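Local atomic coordinates of lovastatin nonaketide synthase, polyketide synthase component (Aspergillus terreus, PDB entry 7CPX), a protein that assembles the dihydromonacolin L precursor of lovastatin from malonyl-CoA, using NADPH as reductant and S-adenosylmethionine as methyl donor, as an iterative, multidomain polyketide synthase that works together with LovC. Residues G1648-S1654 against E1696-E1700; D1660-M1665 against V1773-L1777; P1642-G1648 against S1689-T1695. The protein carries 2 engineered substitutions. All blocks are in the same frame, centred on the assembly; numbering follows the deposited sequence.

Interaction 1 (G1648-S1654 against E1696-E1700); sequences GGQTPQS and ELDEE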
# COMPACT_ATOMS: atom_id res chain seq x y z
N GLY A 1648 -44.65 78.62 -11.46
CA GLY A 1648 -44.94 78.19 -12.82
C GLY A 1648 -46.20 78.86 -13.34
O GLY A 1648 -46.43 80.05 -13.10
N GLY A 1649 -47.01 78.08 -14.06
CA GLY A 1649 -48.25 78.59 -14.60
C GLY A 1649 -48.11 79.43 -15.85
O GLY A 1649 -49.07 80.10 -16.23
N GLN A 1650 -46.94 79.43 -16.49
CA GLN A 1650 -46.75 80.25 -17.68
C GLN A 1650 -47.48 79.66 -18.88
O GLN A 1650 -48.16 80.39 -19.62
CB GLN A 1650 -45.26 80.40 -17.98
CG GLN A 1650 -44.94 81.41 -19.07
CD GLN A 1650 -45.27 82.83 -18.66
OE1 GLN A 1650 -45.66 83.09 -17.52
NE2 GLN A 1650 -45.11 83.77 -19.59
N THR A 1651 -47.37 78.36 -19.09
CA THR A 1651 -47.99 77.72 -20.23
C THR A 1651 -49.52 77.74 -20.07
O THR A 1651 -50.03 77.64 -18.95
CB THR A 1651 -47.50 76.28 -20.38
OG1 THR A 1651 -46.07 76.25 -20.27
CG2 THR A 1651 -47.90 75.70 -21.73
N PRO A 1652 -50.27 77.86 -21.17
CA PRO A 1652 -51.74 77.90 -21.04
C PRO A 1652 -52.30 76.72 -20.25
O PRO A 1652 -53.20 76.91 -19.42
CB PRO A 1652 -52.21 77.89 -22.50
CG PRO A 1652 -51.11 78.57 -23.24
CD PRO A 1652 -49.84 78.15 -22.56
N GLN A 1653 -51.79 75.51 -20.48
CA GLN A 1653 -52.17 74.40 -19.62
C GLN A 1653 -51.68 74.62 -18.20
O GLN A 1653 -52.38 74.31 -17.23
CB GLN A 1653 -51.61 73.09 -20.18
CG GLN A 1653 -52.48 72.46 -21.25
CD GLN A 1653 -53.82 71.99 -20.71
OE1 GLN A 1653 -53.97 71.73 -19.52
NE2 GLN A 1653 -54.81 71.87 -21.60
N SER A 1654 -50.47 75.17 -18.05
CA SER A 1654 -49.98 75.52 -16.72
C SER A 1654 -50.84 76.60 -16.08
O SER A 1654 -51.10 76.56 -14.87
CB SER A 1654 -48.52 75.97 -16.80
OG SER A 1654 -47.72 74.98 -17.43
N GLU A 1696 -41.84 72.72 -14.60
CA GLU A 1696 -41.52 71.67 -15.57
C GLU A 1696 -42.57 71.58 -16.67
O GLU A 1696 -42.22 71.23 -17.80
CB GLU A 1696 -41.38 70.32 -14.86
CG GLU A 1696 -40.59 70.39 -13.56
CD GLU A 1696 -39.35 71.24 -13.69
OE1 GLU A 1696 -38.69 71.19 -14.75
OE2 GLU A 1696 -39.03 71.96 -12.72
N LEU A 1697 -43.83 71.89 -16.36
CA LEU A 1697 -44.81 72.05 -17.42
C LEU A 1697 -44.44 73.22 -18.33
O LEU A 1697 -44.62 73.14 -19.55
CB LEU A 1697 -46.20 72.26 -16.82
CG LEU A 1697 -46.61 71.29 -15.71
CD1 LEU A 1697 -48.04 71.53 -15.28
CD2 LEU A 1697 -46.42 69.85 -16.15
N ASP A 1698 -43.93 74.30 -17.75
CA ASP A 1698 -43.36 75.41 -18.49
C ASP A 1698 -41.93 75.06 -18.87
O ASP A 1698 -41.51 73.90 -18.80
CB ASP A 1698 -43.44 76.69 -17.67
CG ASP A 1698 -44.84 76.97 -17.16
OD1 ASP A 1698 -45.81 76.55 -17.82
OD2 ASP A 1698 -44.96 77.62 -16.10
N GLU A 1699 -41.15 76.05 -19.29
CA GLU A 1699 -39.74 75.83 -19.58
C GLU A 1699 -39.07 75.14 -18.40
O GLU A 1699 -39.17 75.59 -17.25
CB GLU A 1699 -39.05 77.17 -19.87
N GLU A 1700 -38.38 74.04 -18.68
CA GLU A 1700 -37.79 73.23 -17.63
C GLU A 1700 -36.57 73.92 -17.03
O GLU A 1700 -35.92 74.76 -17.65
CB GLU A 1700 -37.39 71.86 -18.17
CG GLU A 1700 -38.55 71.01 -18.66
CD GLU A 1700 -39.07 71.44 -20.02
OE1 GLU A 1700 -38.58 72.46 -20.54
OE2 GLU A 1700 -39.95 70.75 -20.56
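Asp1698 inserts its carboxylate into the turn that leads from Gly1648 to the start of helix 1652-1664, where Ser1654 and the backbone of Gln1650 and Thr1651 receive it. Its CG stands beside its own backbone N (chi1 -53°), and this directs both oxygens at the turn. Asp1698 OD2 accepts the N-H of Gln1650 N at 2.7 Å. Asp1698 OD1 is shared: Thr1651 N reaches it at 2.7 Å from well above the carboxylate plane, 55° out, while Ser1654 OG donates to it from the opposite face. The hydroxyl of Thr1651, the N-cap residue by position, also lies close to Asp1698 OD1; both hydroxyl separations are very short, and at this resolution their lengths are doubtful. With donors on both oxygens, the carboxylate is fixed in rotation, and these donors and the adjacent helix N-terminus would be expected to favour the charged form, offsetting the cost of burial. Leu1697 CB lies beside Ser1654 OG, and Gln1650 CB beside Asp1698 OD2. Gly1648 and Gly1649 carry the chain through the turn, both at positive phi, and the backbone angles of Gly1648 call for glycine. This is the strand-to-helix turn of a beta-alpha-beta unit, 1644-1647, 1652-1664 and 1670-1673, whose two strands are adjacent and parallel in a Rossmann-like sheet; Asp1698 comes from the loop between strand 1689-1693 and helix 1705-1719, and Leu1697 also touches Leu1726 on strand 1720-1728.

Interaction 2 (D1660-M1665 against V1773-L1777); sequences DIKAIM and VEQVL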
# COMPACT_ATOMS: atom_id res chain seq x y z
N ASP A 1660 -56.87 76.05 -11.37
CA ASP A 1660 -57.54 74.93 -10.71
C ASP A 1660 -56.98 74.71 -9.31
O ASP A 1660 -57.73 74.38 -8.39
CB ASP A 1660 -57.38 73.67 -11.55
CG ASP A 1660 -57.98 73.81 -12.94
OD1 ASP A 1660 -58.49 74.91 -13.25
OD2 ASP A 1660 -57.94 72.83 -13.71
N ILE A 1661 -55.67 74.89 -9.14
CA ILE A 1661 -55.06 74.78 -7.82
C ILE A 1661 -55.63 75.85 -6.90
O ILE A 1661 -55.98 75.59 -5.74
CB ILE A 1661 -53.53 74.88 -7.93
CG1 ILE A 1661 -52.96 73.56 -8.44
CG2 ILE A 1661 -52.92 75.26 -6.58
CD1 ILE A 1661 -51.52 73.65 -8.90
N LYS A 1662 -55.72 77.09 -7.40
CA LYS A 1662 -56.26 78.17 -6.58
C LYS A 1662 -57.70 77.88 -6.18
O LYS A 1662 -58.08 78.07 -5.01
CB LYS A 1662 -56.18 79.49 -7.34
CG LYS A 1662 -54.78 80.06 -7.48
CD LYS A 1662 -54.81 81.41 -8.16
CE LYS A 1662 -53.44 82.08 -8.15
NZ LYS A 1662 -53.47 83.42 -8.79
N ALA A 1663 -58.52 77.42 -7.12
CA ALA A 1663 -59.93 77.19 -6.83
C ALA A 1663 -60.14 76.00 -5.90
O ALA A 1663 -60.97 76.05 -4.99
CB ALA A 1663 -60.71 76.99 -8.13
N ILE A 1664 -59.38 74.92 -6.12
CA ILE A 1664 -59.60 73.68 -5.38
C ILE A 1664 -58.84 73.63 -4.06
O ILE A 1664 -59.25 72.90 -3.15
CB ILE A 1664 -59.20 72.48 -6.25
CG1 ILE A 1664 -60.02 72.46 -7.54
CG2 ILE A 1664 -59.39 71.18 -5.48
CD1 ILE A 1664 -59.43 71.59 -8.64
N MET A 1665 -57.75 74.38 -3.93
CA MET A 1665 -56.98 74.34 -2.70
C MET A 1665 -57.85 74.83 -1.54
O MET A 1665 -58.63 75.78 -1.71
CB MET A 1665 -55.73 75.22 -2.83
CG MET A 1665 -54.84 75.23 -1.59
SD MET A 1665 -53.64 76.58 -1.61
CE MET A 1665 -54.71 77.99 -1.33
N VAL A 1773 -56.35 66.82 -13.05
CA VAL A 1773 -56.94 67.84 -12.18
C VAL A 1773 -57.26 67.22 -10.83
O VAL A 1773 -57.50 66.01 -10.72
CB VAL A 1773 -58.19 68.46 -12.82
CG1 VAL A 1773 -59.33 67.45 -12.84
CG2 VAL A 1773 -58.59 69.73 -12.08
N GLU A 1774 -57.27 68.05 -9.78
CA GLU A 1774 -57.73 67.72 -8.43
C GLU A 1774 -56.78 66.82 -7.66
O GLU A 1774 -57.02 66.57 -6.47
CB GLU A 1774 -59.12 67.06 -8.43
CG GLU A 1774 -60.25 67.98 -8.86
CD GLU A 1774 -61.59 67.28 -8.88
OE1 GLU A 1774 -61.63 66.07 -8.57
OE2 GLU A 1774 -62.60 67.93 -9.20
N GLN A 1775 -55.71 66.31 -8.28
CA GLN A 1775 -54.82 65.38 -7.60
C GLN A 1775 -53.54 66.03 -7.10
O GLN A 1775 -52.95 65.53 -6.13
CB GLN A 1775 -54.45 64.22 -8.53
CG GLN A 1775 -54.08 62.93 -7.80
CD GLN A 1775 -52.64 62.53 -8.00
OE1 GLN A 1775 -52.10 62.63 -9.10
NE2 GLN A 1775 -52.00 62.07 -6.93
N VAL A 1776 -53.08 67.12 -7.72
CA VAL A 1776 -51.89 67.80 -7.22
C VAL A 1776 -52.16 68.41 -5.85
O VAL A 1776 -51.29 68.42 -4.98
CB VAL A 1776 -51.40 68.86 -8.23
CG1 VAL A 1776 -52.52 69.79 -8.64
CG2 VAL A 1776 -50.25 69.65 -7.62
N LEU A 1777 -53.37 68.94 -5.64
CA LEU A 1777 -53.75 69.38 -4.30
C LEU A 1777 -53.70 68.21 -3.33
O LEU A 1777 -53.22 68.34 -2.20
CB LEU A 1777 -55.14 69.99 -4.31
CG LEU A 1777 -55.41 71.26 -5.13
CD1 LEU A 1777 -54.31 72.28 -4.93
CD2 LEU A 1777 -55.59 70.94 -6.61
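Two helices packed on the same face of a largely parallel sheet, 1652-1664 and 1775-1784, meet where Leu1777 pushes its forked end between Ile1661, Ile1664 and Met1665. The two methyls divide the work. CD1 of Leu1777 rests 3.7 Å from CG2 of Ile1661 and 3.9 Å from CB of Met1665, whereas CD2 approaches CB of Ile1664 at 3.9 Å. Ile1664 and Leu1777 run at about a right angle to each other, so the isoleucine lies across the leucine. No hydrogen bond links the segments, and the join depends on apolar surface. The sheet beneath, with its intervening helices, has a Rossmann-like order, consistent with the catalytically silent ketoreductase-like portion found in related synthases; Ile1661 and Val1776 both touch Val1692 on its strand 1689-1693. Between the helices CG1 of Ile1661 meets CG1 of Val1776 at 3.8 Å, again crossing at about a right angle. Val1776 holds that methyl between its backbone N and carbonyl carbon (chi1 51°), and this aims it at Ile1661. Nearer the surface, CD1 of Ile1664 lies 3.7 Å from the CG methylene of Glu1774 and 4.0 Å from CG2 of Val1773. The same valine methyl stands beside OD2 of Asp1660, whose charge is met one helical turn earlier by a salt bridge to Arg1656.

Interaction 3 (P1642-G1648 against S1689-T1695); sequences PPLVVVG and STFVMLT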
# COMPACT_ATOMS: atom_id res chain seq x y z
N PRO A 1642 -49.49 74.96 6.59
CA PRO A 1642 -48.23 75.61 6.25
C PRO A 1642 -48.36 76.43 4.99
O PRO A 1642 -49.19 76.12 4.11
CB PRO A 1642 -47.26 74.42 6.06
CG PRO A 1642 -48.13 73.24 5.86
CD PRO A 1642 -49.35 73.50 6.67
N PRO A 1643 -47.58 77.49 4.85
CA PRO A 1643 -47.72 78.36 3.67
C PRO A 1643 -47.52 77.58 2.38
O PRO A 1643 -46.68 76.68 2.30
CB PRO A 1643 -46.62 79.41 3.86
CG PRO A 1643 -46.31 79.39 5.32
CD PRO A 1643 -46.52 77.98 5.76
N LEU A 1644 -48.32 77.93 1.37
CA LEU A 1644 -48.27 77.29 0.07
C LEU A 1644 -47.80 78.29 -0.98
O LEU A 1644 -48.30 79.42 -1.03
CB LEU A 1644 -49.63 76.72 -0.31
CG LEU A 1644 -49.65 75.88 -1.60
CD1 LEU A 1644 -50.54 74.67 -1.44
CD2 LEU A 1644 -50.09 76.72 -2.79
N VAL A 1645 -46.84 77.87 -1.80
CA VAL A 1645 -46.26 78.72 -2.83
C VAL A 1645 -46.30 77.96 -4.14
O VAL A 1645 -45.73 76.86 -4.25
CB VAL A 1645 -44.81 79.13 -2.50
CG1 VAL A 1645 -44.28 80.10 -3.54
CG2 VAL A 1645 -44.72 79.73 -1.10
N VAL A 1646 -46.96 78.53 -5.14
CA VAL A 1646 -47.07 77.93 -6.47
C VAL A 1646 -46.10 78.64 -7.40
O VAL A 1646 -46.05 79.87 -7.43
CB VAL A 1646 -48.51 78.00 -7.00
CG1 VAL A 1646 -48.63 77.20 -8.29
CG2 VAL A 1646 -49.49 77.50 -5.96
N VAL A 1647 -45.32 77.86 -8.13
CA VAL A 1647 -44.33 78.38 -9.07
C VAL A 1647 -44.61 77.77 -10.44
O VAL A 1647 -44.77 76.55 -10.55
CB VAL A 1647 -42.89 78.07 -8.61
CG1 VAL A 1647 -41.89 78.82 -9.47
CG2 VAL A 1647 -42.72 78.41 -7.14
N GLY A 1648 -44.65 78.62 -11.46
CA GLY A 1648 -44.94 78.19 -12.82
C GLY A 1648 -46.20 78.86 -13.34
O GLY A 1648 -46.43 80.05 -13.10
N SER A 1689 -42.31 76.57 3.66
CA SER A 1689 -43.25 76.60 2.55
C SER A 1689 -43.54 75.21 2.03
O SER A 1689 -42.70 74.30 2.07
CB SER A 1689 -42.68 77.45 1.41
OG SER A 1689 -43.54 77.43 0.29
N THR A 1690 -44.76 75.04 1.53
CA THR A 1690 -45.13 73.88 0.72
C THR A 1690 -45.23 74.36 -0.72
O THR A 1690 -46.10 75.16 -1.06
CB THR A 1690 -46.45 73.27 1.20
OG1 THR A 1690 -46.34 72.91 2.58
CG2 THR A 1690 -46.79 72.04 0.39
N PHE A 1691 -44.32 73.88 -1.56
CA PHE A 1691 -44.23 74.38 -2.93
C PHE A 1691 -44.95 73.45 -3.90
O PHE A 1691 -44.90 72.22 -3.78
CB PHE A 1691 -42.76 74.52 -3.35
CG PHE A 1691 -42.13 75.81 -2.91
CD1 PHE A 1691 -42.19 76.93 -3.71
CD2 PHE A 1691 -41.44 75.88 -1.72
CE1 PHE A 1691 -41.59 78.11 -3.32
CE2 PHE A 1691 -40.84 77.06 -1.32
CZ PHE A 1691 -40.91 78.18 -2.12
N VAL A 1692 -45.62 74.06 -4.87
CA VAL A 1692 -46.26 73.36 -5.97
C VAL A 1692 -45.67 73.94 -7.25
O VAL A 1692 -45.96 75.09 -7.60
CB VAL A 1692 -47.79 73.50 -5.96
CG1 VAL A 1692 -48.40 72.73 -7.12
CG2 VAL A 1692 -48.35 73.02 -4.63
N MET A 1693 -44.85 73.16 -7.93
CA MET A 1693 -44.02 73.65 -9.02
C MET A 1693 -44.59 73.18 -10.35
O MET A 1693 -44.55 71.99 -10.66
CB MET A 1693 -42.58 73.18 -8.85
CG MET A 1693 -42.02 73.38 -7.45
SD MET A 1693 -41.88 75.11 -6.98
CE MET A 1693 -40.60 75.65 -8.11
N LEU A 1694 -45.13 74.12 -11.12
CA LEU A 1694 -45.55 73.87 -12.49
C LEU A 1694 -44.48 74.26 -13.50
O LEU A 1694 -44.76 74.27 -14.71
CB LEU A 1694 -46.85 74.63 -12.79
CG LEU A 1694 -48.14 74.04 -12.22
CD1 LEU A 1694 -48.06 73.85 -10.72
CD2 LEU A 1694 -49.32 74.93 -12.58
N THR A 1695 -43.27 74.57 -13.03
CA THR A 1695 -42.22 75.03 -13.93
C THR A 1695 -41.90 73.99 -14.99
O THR A 1695 -41.69 74.33 -16.16
CB THR A 1695 -40.97 75.39 -13.13
OG1 THR A 1695 -40.52 74.23 -12.41
CG2 THR A 1695 -41.26 76.51 -12.15
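Pro1643 O takes the N-H of Thr1690 N at 2.6 Å and so begins a run of five backbone hydrogen bonds between adjacent parallel strands of a Rossmann-like sheet, consistent with the ketoreductase-like portion of related synthases. The bonds then pass back and forth: Val1645 gives its N-H to Thr1690 O and accepts from Val1692 N, and Val1647 likewise bonds to Val1692 O and to Leu1694 N. The strand axes lie 4.6 Å apart at an angle of 24°. On the face bearing Val1645 and Val1647, the Phe1691 ring and the Met1693 thioether lie alongside their valine neighbours and point the same way. Val1645 CG2 sits over one face of the Phe1691 ring, offset toward the rim, and Val1647 CG2 comes to its edge, 3.8 Å from Phe1691 CD1. Met1693 bends at chi2 and chi3, which carries CE to 3.4 Å from CB of Val1647. On the other face, CD1 of Leu1644 is 4.2 Å from CG2 of Val1692, and CG1 of Val1646 is equally far from CD1 of Leu1694. Thr1690 OG1, also on this side, is hydrogen-bonded to Asp1784. Strand 1670-1673 pairs with the far edge of 1644-1647, strand 1720-1728 lies beyond 1689-1693, and helix 1775-1784 covers the face of Leu1644, Thr1690 and Val1692.

Interaction 3 is the strand pair that interaction 1 adjoins at one end and interaction 2 covers on one face. Interaction 1 takes over at the C-terminal ends of the strands: it shares Gly1648, its centre lies 13 Å away, and Ser1654 O packs 3.3 Å from Leu1694 CD2. Interaction 2 has its centre 12 Å from that of interaction 3, with Val1776 CG2 packed 3.6 Å from Val1692 CG1 and Met1665 SD as near to Leu1644 CD1. Interactions 1 and 2 use the beginning and end of helix 1652-1664 without touching; their nearest atoms are about 7 Å apart. All three lie away from the annotated catalytic residues and the NADP pocket.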